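Local coordinates for protein hydrogenase maturation factor (Thermoanaerobacter tengcongensis, PDB 3VTH) that probably transfers the carbamoyl group of carbamoyl phosphate to the C-terminal cysteine of HypE, using ATP, in the maturation of [NiFe]-hydrogenases, at residues G215-I220 against L228-L233; L233-V238 against L293-A298; K396-S401 against C414-H419. One frame throughout, in Å; residues are numbered along the deposited sequence.

Interaction 1 (G215-I220 against L228-L233); sequences GKIVAI and LAVNAL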
loop_
_atom_site.group_PDB
_atom_site.type_symbol
_atom_site.label_atom_id
_atom_site.label_comp_id
_atom_site.label_asym_id
_atom_site.label_seq_id
_atom_site.Cartn_x
_atom_site.Cartn_y
_atom_site.Cartn_z
ATOM N N GLY A 215 -18.193 -6.076 25.012
ATOM C CA GLY A 215 -16.738 -5.980 25.120
ATOM C C GLY A 215 -16.018 -7.184 24.542
ATOM O O GLY A 215 -14.882 -7.469 24.919
ATOM N N LYS A 216 -16.672 -7.877 23.610
ATOM C CA LYS A 216 -16.114 -9.077 23.006
ATOM C C LYS A 216 -15.403 -8.797 21.670
ATOM O O LYS A 216 -15.526 -7.703 21.100
ATOM C CB LYS A 216 -17.213 -10.138 22.830
ATOM C CG LYS A 216 -17.724 -10.716 24.159
ATOM C CD LYS A 216 -18.844 -11.720 23.942
ATOM C CE LYS A 216 -19.616 -11.983 25.226
ATOM N NZ LYS A 216 -18.753 -12.600 26.264
ATOM N N ILE A 217 -14.644 -9.791 21.201
ATOM C CA ILE A 217 -13.927 -9.707 19.944
ATOM C C ILE A 217 -14.753 -10.414 18.879
ATOM O O ILE A 217 -15.126 -11.580 19.046
ATOM C CB ILE A 217 -12.525 -10.361 20.028
ATOM C CG1 ILE A 217 -11.613 -9.574 20.974
ATOM C CG2 ILE A 217 -11.891 -10.424 18.636
ATOM C CD1 ILE A 217 -10.570 -10.403 21.664
ATOM N N VAL A 218 -15.042 -9.700 17.796
ATOM C CA VAL A 218 -15.772 -10.274 16.681
ATOM C C VAL A 218 -14.849 -10.459 15.472
ATOM O O VAL A 218 -14.092 -9.553 15.118
ATOM C CB VAL A 218 -17.029 -9.422 16.320
ATOM C CG1 VAL A 218 -17.921 -9.220 17.551
ATOM C CG2 VAL A 218 -16.637 -8.064 15.788
ATOM N N ALA A 219 -14.896 -11.637 14.856
ATOM C CA ALA A 219 -14.194 -11.862 13.597
ATOM C C ALA A 219 -15.192 -11.675 12.473
ATOM O O ALA A 219 -16.210 -12.379 12.408
ATOM C CB ALA A 219 -13.557 -13.257 13.553
ATOM N N ILE A 220 -14.914 -10.702 11.606
ATOM C CA ILE A 220 -15.865 -10.289 10.586
ATOM C C ILE A 220 -15.291 -10.613 9.222
ATOM O O ILE A 220 -14.195 -10.157 8.893
ATOM C CB ILE A 220 -16.142 -8.759 10.675
ATOM C CG1 ILE A 220 -16.774 -8.408 12.035
ATOM C CG2 ILE A 220 -17.026 -8.294 9.543
ATOM C CD1 ILE A 220 -16.905 -6.903 12.291
ATOM N N LEU A 228 -10.612 -8.533 12.957
ATOM C CA LEU A 228 -11.038 -8.665 14.345
ATOM C C LEU A 228 -11.376 -7.281 14.808
ATOM O O LEU A 228 -10.604 -6.333 14.577
ATOM C CB LEU A 228 -9.922 -9.242 15.209
ATOM C CG LEU A 228 -9.494 -10.667 14.865
ATOM C CD1 LEU A 228 -8.031 -10.930 15.248
ATOM C CD2 LEU A 228 -10.447 -11.670 15.517
ATOM N N ALA A 229 -12.530 -7.169 15.455
ATOM C CA ALA A 229 -13.044 -5.893 15.923
ATOM C C ALA A 229 -13.406 -5.922 17.397
ATOM O O ALA A 229 -13.872 -6.948 17.925
ATOM C CB ALA A 229 -14.258 -5.474 15.084
ATOM N N VAL A 230 -13.158 -4.791 18.056
ATOM C CA VAL A 230 -13.645 -4.522 19.399
ATOM C C VAL A 230 -14.039 -3.054 19.474
ATOM O O VAL A 230 -13.597 -2.247 18.659
ATOM C CB VAL A 230 -12.593 -4.829 20.535
ATOM C CG1 VAL A 230 -12.267 -6.307 20.601
ATOM C CG2 VAL A 230 -11.306 -3.970 20.410
ATOM N N ASN A 231 -14.844 -2.710 20.476
ATOM C CA ASN A 231 -15.099 -1.317 20.824
ATOM C C ASN A 231 -13.786 -0.563 21.072
ATOM O O ASN A 231 -13.076 -0.846 22.045
ATOM C CB ASN A 231 -15.985 -1.274 22.083
ATOM C CG ASN A 231 -16.394 0.130 22.486
ATOM O OD1 ASN A 231 -15.903 1.125 21.956
ATOM N ND2 ASN A 231 -17.311 0.214 23.433
ATOM N N ALA A 232 -13.487 0.418 20.226
ATOM C CA ALA A 232 -12.248 1.214 20.366
ATOM C C ALA A 232 -12.270 2.195 21.547
ATOM O O ALA A 232 -11.268 2.866 21.820
ATOM C CB ALA A 232 -11.925 1.950 19.059
ATOM N N LEU A 233 -13.412 2.298 22.230
ATOM C CA LEU A 233 -13.492 3.090 23.463
ATOM C C LEU A 233 -13.360 2.210 24.712
ATOM O O LEU A 233 -13.302 2.721 25.848
ATOM C CB LEU A 233 -14.809 3.897 23.536
ATOM C CG LEU A 233 -15.160 4.932 22.449
ATOM C CD1 LEU A 233 -16.431 5.702 22.841
ATOM C CD2 LEU A 233 -14.033 5.901 22.223
HETATM O O HOH W 1 -15.899 -4.845 22.071
#
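With CG1 anti to the carbonyl carbon (chi1 -66°), Ile217 sets that branch beside Val230 and turns CG2 toward Leu228. The contact is part of an antiparallel beta hairpin in the YrdC-like domain, strands 218-221 and 226-229. Val218 and Ala229 form its hydrogen-bonded pair: Val218 N reaches Ala229 O at 3.0 Å, nearly straight (168°), and Ala229 N returns to Val218 O at 2.9 Å. Ala219 and Leu228 follow as the non-hydrogen-bonded pair. On the face of Ala219, Leu228 CD2 lies 3.7 Å from Ile217 CG2 and 4.0 Å from Ala219 CB, so one leucine branch bridges two neighbours; helix 235-245 packs against Ile217, Leu228 and Val230 there. On the other face, Ala229 is small enough for Val218 CG2 to approach its CB to 3.6 Å, while Ile220 CD1 approaches the same methyl from two residues further along the strand; Val218 also meets helix 204-213. Beyond the paired residues, one water donates to Lys216 O and accepts from Asn231 N, joining the diverging backbones. Ile217 CG1 and Val230 CG1, side by side and pointing the same way, come to 3.4 Å, tighter than usual for two carbons.

Interaction 2 (L233-V238 against L293-A298); sequences LDDEAV and LAKGIA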
loop_
_atom_site.group_PDB
_atom_site.type_symbol
_atom_site.label_atom_id
_atom_site.label_comp_id
_atom_site.label_asym_id
_atom_site.label_seq_id
_atom_site.Cartn_x
_atom_site.Cartn_y
_atom_site.Cartn_z
ATOM N N LEU A 233 -13.412 2.298 22.230
ATOM C CA LEU A 233 -13.492 3.090 23.463
ATOM C C LEU A 233 -13.360 2.210 24.712
ATOM O O LEU A 233 -13.302 2.721 25.848
ATOM C CB LEU A 233 -14.809 3.897 23.536
ATOM C CG LEU A 233 -15.160 4.932 22.449
ATOM C CD1 LEU A 233 -16.431 5.702 22.841
ATOM C CD2 LEU A 233 -14.033 5.901 22.223
ATOM N N ASP A 234 -13.297 0.892 24.505
ATOM C CA ASP A 234 -13.278 -0.068 25.616
ATOM C C ASP A 234 -11.851 -0.545 25.949
ATOM O O ASP A 234 -11.303 -1.421 25.263
ATOM C CB ASP A 234 -14.227 -1.247 25.304
ATOM C CG ASP A 234 -14.452 -2.175 26.497
ATOM O OD1 ASP A 234 -13.550 -2.324 27.337
ATOM O OD2 ASP A 234 -15.539 -2.792 26.575
ATOM N N ASP A 235 -11.285 0.036 27.013
ATOM C CA ASP A 235 -9.928 -0.262 27.501
ATOM C C ASP A 235 -9.619 -1.759 27.646
ATOM O O ASP A 235 -8.596 -2.230 27.145
ATOM C CB ASP A 235 -9.670 0.409 28.862
ATOM C CG ASP A 235 -9.159 1.848 28.752
ATOM O OD1 ASP A 235 -8.565 2.337 29.737
ATOM O OD2 ASP A 235 -9.364 2.510 27.728
ATOM N N GLU A 236 -10.481 -2.508 28.334
ATOM C CA GLU A 236 -10.179 -3.920 28.590
ATOM C C GLU A 236 -10.375 -4.795 27.342
ATOM O O GLU A 236 -9.651 -5.786 27.164
ATOM C CB GLU A 236 -10.901 -4.472 29.847
ATOM C CG GLU A 236 -12.113 -5.338 29.576
ATOM C CD GLU A 236 -12.741 -5.901 30.849
ATOM O OE1 GLU A 236 -12.013 -6.484 31.680
ATOM O OE2 GLU A 236 -13.978 -5.772 31.005
ATOM N N ALA A 237 -11.306 -4.405 26.462
ATOM C CA ALA A 237 -11.542 -5.146 25.225
ATOM C C ALA A 237 -10.315 -5.072 24.332
ATOM O O ALA A 237 -9.916 -6.069 23.732
ATOM C CB ALA A 237 -12.778 -4.620 24.483
ATOM N N VAL A 238 -9.727 -3.878 24.262
ATOM C CA VAL A 238 -8.516 -3.628 23.480
ATOM C C VAL A 238 -7.347 -4.420 24.058
ATOM O O VAL A 238 -6.628 -5.078 23.306
ATOM C CB VAL A 238 -8.192 -2.107 23.391
ATOM C CG1 VAL A 238 -6.814 -1.846 22.727
ATOM C CG2 VAL A 238 -9.291 -1.382 22.636
ATOM N N LEU A 293 -9.463 8.045 22.117
ATOM C CA LEU A 293 -9.910 6.653 22.127
ATOM C C LEU A 293 -9.314 5.944 23.360
ATOM O O LEU A 293 -8.616 6.573 24.160
ATOM C CB LEU A 293 -9.542 5.954 20.811
ATOM C CG LEU A 293 -10.123 6.537 19.516
ATOM C CD1 LEU A 293 -9.552 5.853 18.251
ATOM C CD2 LEU A 293 -11.654 6.491 19.499
ATOM N N ALA A 294 -9.603 4.654 23.520
ATOM C CA ALA A 294 -9.131 3.880 24.675
ATOM C C ALA A 294 -7.610 3.748 24.689
ATOM O O ALA A 294 -6.971 3.856 23.643
ATOM C CB ALA A 294 -9.762 2.499 24.664
ATOM N N LYS A 295 -7.039 3.506 25.869
ATOM C CA LYS A 295 -5.616 3.144 25.984
ATOM C C LYS A 295 -5.333 1.866 25.191
ATOM O O LYS A 295 -6.199 1.002 25.073
ATOM C CB LYS A 295 -5.198 2.960 27.452
ATOM C CG LYS A 295 -5.456 4.180 28.325
ATOM C CD LYS A 295 -4.549 4.246 29.576
ATOM C CE LYS A 295 -5.076 3.389 30.725
ATOM N NZ LYS A 295 -4.566 3.814 32.079
ATOM N N GLY A 296 -4.131 1.761 24.625
ATOM C CA GLY A 296 -3.769 0.589 23.833
ATOM C C GLY A 296 -4.175 0.636 22.371
ATOM O O GLY A 296 -4.019 -0.354 21.656
ATOM N N ILE A 297 -4.712 1.766 21.909
ATOM C CA ILE A 297 -4.991 1.906 20.477
ATOM C C ILE A 297 -3.709 2.375 19.778
ATOM O O ILE A 297 -3.185 1.703 18.864
ATOM C CB ILE A 297 -6.174 2.898 20.168
ATOM C CG1 ILE A 297 -7.523 2.400 20.731
ATOM C CG2 ILE A 297 -6.266 3.216 18.674
ATOM C CD1 ILE A 297 -8.016 1.120 20.135
ATOM N N ALA A 298 -3.227 3.546 20.179
ATOM C CA ALA A 298 -2.039 4.122 19.556
ATOM C C ALA A 298 -1.247 4.915 20.583
ATOM O O ALA A 298 -0.945 6.099 20.387
ATOM C CB ALA A 298 -2.424 4.993 18.352
HETATM O O HOH W 2 -6.222 -0.953 26.534
#
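A type II beta turn, Ala294 to Ile297, docks against the first turn of helix 235-245, whose N-cap is Asp234. Gly296 occupies the third position of the turn, where positive phi (86°) suits glycine; the lack of a side chain also leaves room for Val238 CG1, 3.3 Å from Gly296 O. Val238 spreads its two methyls: with CG1 anti to the backbone N (chi1 172°), CG2 is left to meet Ile297 CD1 at 3.8 Å, the two side chains crossing at about a right angle. Ala294 turns its small methyl toward the helix start, 3.6 Å from Leu233 C. At the outer end, Leu233 CD2 touches Leu293 CD2 at 3.7 Å, and Tyr265 and Pro324 touch both leucines. The direct hydrogen bond between the two segments runs from Lys295 N to Asp235 OD2, 3.1 Å and clearly bent, with the donor well above the carboxylate plane. Asp234 does the helix's own capping, its OD1 accepting from Ala237 N at 3.2 Å and more weakly from Glu236 N. Arg242 NE, further along the same helix, donates to Gly296 O. Lys295 NZ stays 4.9 Å from Asp235 OD1, short of a salt bridge. Asp235 thus meets the turn through a backbone N-H rather than through the lysine ammonium, and its negative charge at the helix N-terminus probably also suits the helix dipole.

Interaction 3 (K396-S401 against C414-H419); sequences KEVKAS and CMTKGH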
loop_
_atom_site.group_PDB
_atom_site.type_symbol
_atom_site.label_atom_id
_atom_site.label_comp_id
_atom_site.label_asym_id
_atom_site.label_seq_id
_atom_site.Cartn_x
_atom_site.Cartn_y
_atom_site.Cartn_z
ATOM N N LYS A 396 6.980 3.680 -21.662
ATOM C CA LYS A 396 7.284 2.877 -22.838
ATOM C C LYS A 396 6.924 1.414 -22.572
ATOM O O LYS A 396 6.984 0.963 -21.420
ATOM C CB LYS A 396 8.784 3.004 -23.140
ATOM C CG LYS A 396 9.186 2.634 -24.552
ATOM C CD LYS A 396 10.681 2.352 -24.649
ATOM C CE LYS A 396 11.010 1.651 -25.962
ATOM N NZ LYS A 396 10.209 0.389 -26.110
ATOM N N GLU A 397 6.579 0.669 -23.624
ATOM C CA GLU A 397 6.404 -0.786 -23.501
ATOM C C GLU A 397 7.707 -1.450 -23.042
ATOM O O GLU A 397 8.801 -1.002 -23.407
ATOM C CB GLU A 397 5.932 -1.411 -24.820
ATOM C CG GLU A 397 4.401 -1.378 -25.003
ATOM C CD GLU A 397 3.890 -0.017 -25.445
ATOM O OE1 GLU A 397 2.837 0.420 -24.935
ATOM O OE2 GLU A 397 4.544 0.620 -26.308
ATOM N N VAL A 398 7.595 -2.512 -22.248
ATOM C CA VAL A 398 8.805 -3.174 -21.730
ATOM C C VAL A 398 9.487 -4.057 -22.766
ATOM O O VAL A 398 8.844 -4.568 -23.680
ATOM C CB VAL A 398 8.560 -3.983 -20.424
ATOM C CG1 VAL A 398 8.173 -3.055 -19.316
ATOM C CG2 VAL A 398 7.516 -5.090 -20.621
ATOM N N LYS A 399 10.799 -4.221 -22.587
ATOM C CA LYS A 399 11.624 -5.078 -23.423
ATOM C C LYS A 399 11.110 -6.526 -23.398
ATOM O O LYS A 399 10.868 -7.136 -24.441
ATOM C CB LYS A 399 13.075 -5.004 -22.927
ATOM C CG LYS A 399 14.119 -4.814 -24.020
ATOM C CD LYS A 399 14.421 -6.099 -24.800
ATOM C CE LYS A 399 15.549 -5.889 -25.816
ATOM N NZ LYS A 399 15.142 -5.003 -26.948
ATOM N N ALA A 400 10.942 -7.059 -22.186
ATOM C CA ALA A 400 10.439 -8.416 -21.969
ATOM C C ALA A 400 9.791 -8.396 -20.584
ATOM O O ALA A 400 9.978 -7.433 -19.864
ATOM C CB ALA A 400 11.607 -9.417 -22.013
ATOM N N SER A 401 9.038 -9.433 -20.218
ATOM C CA SER A 401 8.434 -9.497 -18.875
ATOM C C SER A 401 9.463 -9.830 -17.789
ATOM O O SER A 401 10.245 -10.789 -17.903
ATOM C CB SER A 401 7.261 -10.480 -18.813
ATOM O OG SER A 401 6.091 -9.909 -19.386
ATOM N N CYS A 414 6.700 -7.484 -8.167
ATOM C CA CYS A 414 6.205 -6.703 -9.304
ATOM C C CYS A 414 6.481 -7.455 -10.601
ATOM O O CYS A 414 7.561 -8.017 -10.754
ATOM C CB CYS A 414 6.863 -5.311 -9.311
ATOM S SG CYS A 414 6.348 -4.213 -10.648
ATOM N N MET A 415 5.494 -7.498 -11.503
ATOM C CA MET A 415 5.637 -8.141 -12.818
ATOM C C MET A 415 5.320 -7.147 -13.915
ATOM O O MET A 415 4.280 -6.486 -13.875
ATOM C CB MET A 415 4.626 -9.281 -13.003
ATOM C CG MET A 415 4.716 -10.383 -12.012
ATOM S SD MET A 415 3.267 -11.461 -12.166
ATOM C CE MET A 415 3.731 -12.552 -10.829
ATOM N N THR A 416 6.178 -7.075 -14.921
ATOM C CA THR A 416 5.953 -6.137 -16.005
ATOM C C THR A 416 5.344 -6.830 -17.217
ATOM O O THR A 416 5.602 -8.009 -17.471
ATOM C CB THR A 416 7.261 -5.453 -16.457
ATOM O OG1 THR A 416 8.217 -6.450 -16.823
ATOM C CG2 THR A 416 7.815 -4.598 -15.326
ATOM N N LYS A 417 4.495 -6.088 -17.920
ATOM C CA LYS A 417 3.965 -6.521 -19.210
ATOM C C LYS A 417 3.405 -5.310 -19.929
ATOM O O LYS A 417 2.742 -4.458 -19.304
ATOM C CB LYS A 417 2.871 -7.584 -19.055
ATOM C CG LYS A 417 2.780 -8.477 -20.310
ATOM C CD LYS A 417 1.853 -9.629 -20.086
ATOM C CE LYS A 417 1.769 -10.510 -21.304
ATOM N NZ LYS A 417 0.508 -11.252 -21.160
ATOM N N GLY A 418 3.675 -5.234 -21.235
ATOM C CA GLY A 418 3.234 -4.089 -22.040
ATOM C C GLY A 418 3.801 -2.833 -21.407
ATOM O O GLY A 418 4.995 -2.782 -21.082
ATOM N N HIS A 419 2.962 -1.827 -21.199
ATOM C CA HIS A 419 3.421 -0.657 -20.463
ATOM C C HIS A 419 2.943 -0.630 -19.017
ATOM O O HIS A 419 2.779 0.443 -18.447
ATOM C CB HIS A 419 3.077 0.650 -21.182
ATOM C CG HIS A 419 1.689 0.693 -21.735
ATOM N ND1 HIS A 419 1.415 0.475 -23.067
ATOM C CD2 HIS A 419 0.495 0.923 -21.138
ATOM C CE1 HIS A 419 0.110 0.576 -23.271
ATOM N NE2 HIS A 419 -0.470 0.847 -22.116
#
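The irregular run 396-401 lies alongside the end of strand 414-417, with backbone bonding across the two segments confined to Val398 N and Gly418 O, 2.9 Å apart, the donor standing above the carbonyl plane. Glycine suits position 418 because its phi is positive, and Glu397 CA adds a CA-H...O contact to the same oxygen. Val398 then lays its methyls over this carbonyl and the strand: CG2 is 3.4 Å from Gly418 O, CG1 3.8 Å from Thr416 CB. At one end Glu397 folds back on itself (chi2 79°), which brings OE1 to the edge of the His419 ring as acceptor for ND1; the modelled 2.3 Å between OE1 and ND1 is too short to be taken literally. The carboxylate and ring planes are turned 69° from each other. At the other end Ser401 OG donates to Thr416 O at 2.7 Å, close to the carbonyl plane, and lies beside the aliphatic CG of Lys417, whose NZ extends to Arg451 O. Thr416 OG1 pairs with Ile402 N, where strand 402-404 begins. That strand, antiparallel to 414-417, belongs to a sheet with the 3-2-1-4-5 core order (420-423, 414-417, 402-404, 456-460, 478-481) typical of the actin-like ATPase fold, here in the Kae1-like domain.

Along the chain the three contacts come in series. Interactions 1 and 2 are neighbours in the YrdC-like domain, their centres 11 Å apart: they share Leu233, strand 226-229 is followed, after a short loop, by helix 235-245, and Ala232 O probably accepts a hydrogen bond from Ala294 N. Hairpin and helix thus succeed each other in the chain, and the distant turn packs onto them, close to the bound ATP analogue: the side chains of Leu228 and Ile297 lie about 8 and 7 Å from it. Interaction 3 belongs to a separate sheet in the Kae1-like domain, on the opposite side of the chain's centre, 43 and 47 Å from the other two between centres, and touches neither.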